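Local coordinates for protein purine nucleoside phosphorylase (Schistosoma mansoni, PDB 5KO6) that catalyses the reversible phosphorolysis of purine nucleosides such as inosine and guanosine, probably giving the free base and ribose 1-phosphate, at residues A[129-134]-A[240-245]. Sequence-based numbering, arbitrary orientation.
Sequences GDFVLI and VSLIAN. With CYT (6-aminopyrimidin-2(1H)-one), chain B.
An antiparallel strand pair in the central mixed sheet of the phosphorylase fold joins F131, V132 and L133 to L242, S241 and V240. V132 and S241 form the hydrogen-bonded pair: V132 N reaches S241 O in the carbonyl plane at 2.8 Å, and S241 N returns to V132 O at 2.9 Å. The exchange continues into the loop before strand 131-139, where I243 N donates to D130 O and G129 N gives its hydrogen to I243 O at 2.8 Å. G129 has a positive phi of 88°, a conformation in which a side chain would crowd the preceding carbonyl oxygen.

Side chains meet on both faces of the pair. On the face carrying F131, L133, V240 and L242, the CD1 branch of L242 lies 3.8 Å from F131 CE1, oblique to the ring, and also packs against the D130 carbonyl oxygen. L133 and V240 run side by side, L133 CD2 touching V240 CG2 at 3.8 Å. Across the opposite face, V132 sets CG1 anti to its own nitrogen (chi1 179°), which leaves CG2 to meet I243 CD1 at 3.8 Å. S241 OG rests by the terminal methyl of I134, CD1, and its polar need is met by a hydrogen bond with N117 OD1.

Strand 236-246 runs on to a bound cytosine, which probably occupies the nucleobase pocket; N245 OD1 accepts a 2.8 Å hydrogen bond from CYT N4, and E203 also binds this ligand. Helix 259-283 packs on the F131 and L242 face through R269, with W276 meeting the F131 ring, while V218 of strand 218-220 touches V132, I134, S241 and I243, and strand 189-196 pairs with the other edge of strand 131-139.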
loop_
_atom_site.group_PDB
_atom_site.type_symbol
_atom_site.label_atom_id
_atom_site.label_comp_id
_atom_site.label_asym_id
_atom_site.label_seq_id
_atom_site.Cartn_x
_atom_site.Cartn_y
_atom_site.Cartn_z
ATOM N N GLY A 129 -14.502 -20.971 14.680
ATOM C CA GLY A 129 -14.165 -21.432 16.002
ATOM C C GLY A 129 -12.823 -22.126 16.136
ATOM O O GLY A 129 -12.446 -22.484 17.259
ATOM N N ASP A 130 -12.092 -22.337 15.040
ATOM C CA ASP A 130 -10.760 -22.922 15.137
ATOM C C ASP A 130 -9.747 -21.856 15.568
ATOM O O ASP A 130 -9.975 -20.651 15.434
ATOM C CB ASP A 130 -10.304 -23.481 13.778
ATOM C CG ASP A 130 -10.991 -24.787 13.403
ATOM O OD1 ASP A 130 -11.645 -25.407 14.259
ATOM O OD2 ASP A 130 -10.843 -25.202 12.233
ATOM N N PHE A 131 -8.617 -22.320 16.104
ATOM C CA PHE A 131 -7.497 -21.457 16.461
ATOM C C PHE A 131 -6.334 -21.712 15.512
ATOM O O PHE A 131 -6.061 -22.858 15.148
ATOM C CB PHE A 131 -7.011 -21.763 17.878
ATOM C CG PHE A 131 -8.058 -21.580 18.938
ATOM C CD1 PHE A 131 -8.546 -20.322 19.247
ATOM C CD2 PHE A 131 -8.519 -22.661 19.650
ATOM C CE1 PHE A 131 -9.506 -20.163 20.235
ATOM C CE2 PHE A 131 -9.467 -22.508 20.652
ATOM C CZ PHE A 131 -9.955 -21.258 20.939
ATOM N N VAL A 132 -5.633 -20.650 15.133
ATOM C CA VAL A 132 -4.441 -20.758 14.296
ATOM C C VAL A 132 -3.268 -20.108 15.019
ATOM O O VAL A 132 -3.287 -18.902 15.298
ATOM C CB VAL A 132 -4.656 -20.118 12.918
ATOM C CG1 VAL A 132 -3.376 -20.217 12.080
ATOM C CG2 VAL A 132 -5.812 -20.806 12.208
ATOM N N LEU A 133 -2.254 -20.906 15.328
ATOM C CA LEU A 133 -0.992 -20.365 15.814
ATOM C C LEU A 133 -0.268 -19.732 14.632
ATOM O O LEU A 133 0.021 -20.418 13.647
ATOM C CB LEU A 133 -0.145 -21.503 16.377
ATOM C CG LEU A 133 -0.801 -22.381 17.452
ATOM C CD1 LEU A 133 0.163 -23.466 17.917
ATOM C CD2 LEU A 133 -1.258 -21.527 18.615
ATOM N N ILE A 134 0.024 -18.441 14.717
ATOM C CA ILE A 134 0.600 -17.741 13.570
ATOM C C ILE A 134 2.090 -18.044 13.511
ATOM O O ILE A 134 2.813 -17.840 14.492
ATOM C CB ILE A 134 0.337 -16.234 13.651
ATOM C CG1 ILE A 134 -1.167 -15.978 13.654
ATOM C CG2 ILE A 134 0.999 -15.520 12.478
ATOM C CD1 ILE A 134 -1.931 -16.732 12.595
ATOM N N VAL A 240 -2.158 -15.717 18.141
ATOM C CA VAL A 240 -3.150 -16.753 17.881
ATOM C C VAL A 240 -4.377 -16.101 17.260
ATOM O O VAL A 240 -4.929 -15.145 17.818
ATOM C CB VAL A 240 -3.538 -17.496 19.170
ATOM C CG1 VAL A 240 -4.567 -18.568 18.860
ATOM C CG2 VAL A 240 -2.293 -18.095 19.816
ATOM N N SER A 241 -4.796 -16.604 16.107
ATOM C CA SER A 241 -6.019 -16.149 15.461
ATOM C C SER A 241 -7.163 -17.082 15.822
ATOM O O SER A 241 -7.000 -18.305 15.826
ATOM C CB SER A 241 -5.873 -16.157 13.940
ATOM O OG SER A 241 -5.080 -15.076 13.477
ATOM N N LEU A 242 -8.314 -16.500 16.134
ATOM C CA LEU A 242 -9.563 -17.237 16.245
ATOM C C LEU A 242 -10.321 -17.037 14.940
ATOM O O LEU A 242 -10.530 -15.902 14.509
ATOM C CB LEU A 242 -10.381 -16.704 17.420
ATOM C CG LEU A 242 -11.826 -17.206 17.540
ATOM C CD1 LEU A 242 -11.903 -18.731 17.618
ATOM C CD2 LEU A 242 -12.460 -16.574 18.782
ATOM N N ILE A 243 -10.713 -18.133 14.305
ATOM C CA ILE A 243 -11.297 -18.067 12.969
ATOM C C ILE A 243 -12.782 -17.753 13.084
ATOM O O ILE A 243 -13.550 -18.541 13.647
ATOM C CB ILE A 243 -11.068 -19.388 12.227
ATOM C CG1 ILE A 243 -9.570 -19.677 12.127
ATOM C CG2 ILE A 243 -11.728 -19.349 10.858
ATOM C CD1 ILE A 243 -8.783 -18.580 11.439
ATOM N N ALA A 244 -13.197 -16.608 12.537
ATOM C CA ALA A 244 -14.611 -16.239 12.596
ATOM C C ALA A 244 -15.438 -16.939 11.525
ATOM O O ALA A 244 -16.640 -17.150 11.714
ATOM C CB ALA A 244 -14.762 -14.724 12.443
ATOM N N ASN A 245 -14.817 -17.305 10.411
ATOM C CA ASN A 245 -15.543 -17.760 9.234
ATOM C C ASN A 245 -14.500 -18.268 8.265
ATOM O O ASN A 245 -13.317 -17.942 8.387
ATOM C CB ASN A 245 -16.308 -16.607 8.584
ATOM C CG ASN A 245 -15.383 -15.582 7.964
ATOM O OD1 ASN A 245 -14.596 -14.945 8.661
ATOM N ND2 ASN A 245 -15.458 -15.433 6.644
HETATM N N3 CYT B . -11.847 -10.912 8.494
HETATM C C4 CYT B . -12.799 -11.757 8.905
HETATM N N1 CYT B . -11.568 -10.215 10.751
HETATM C C2 CYT B . -11.210 -10.129 9.396
HETATM O O2 CYT B . -10.339 -9.329 9.055
HETATM N N4 CYT B . -13.399 -12.512 7.983
HETATM C C5 CYT B . -13.173 -11.864 10.281
HETATM C C6 CYT B . -12.538 -11.082 11.160
#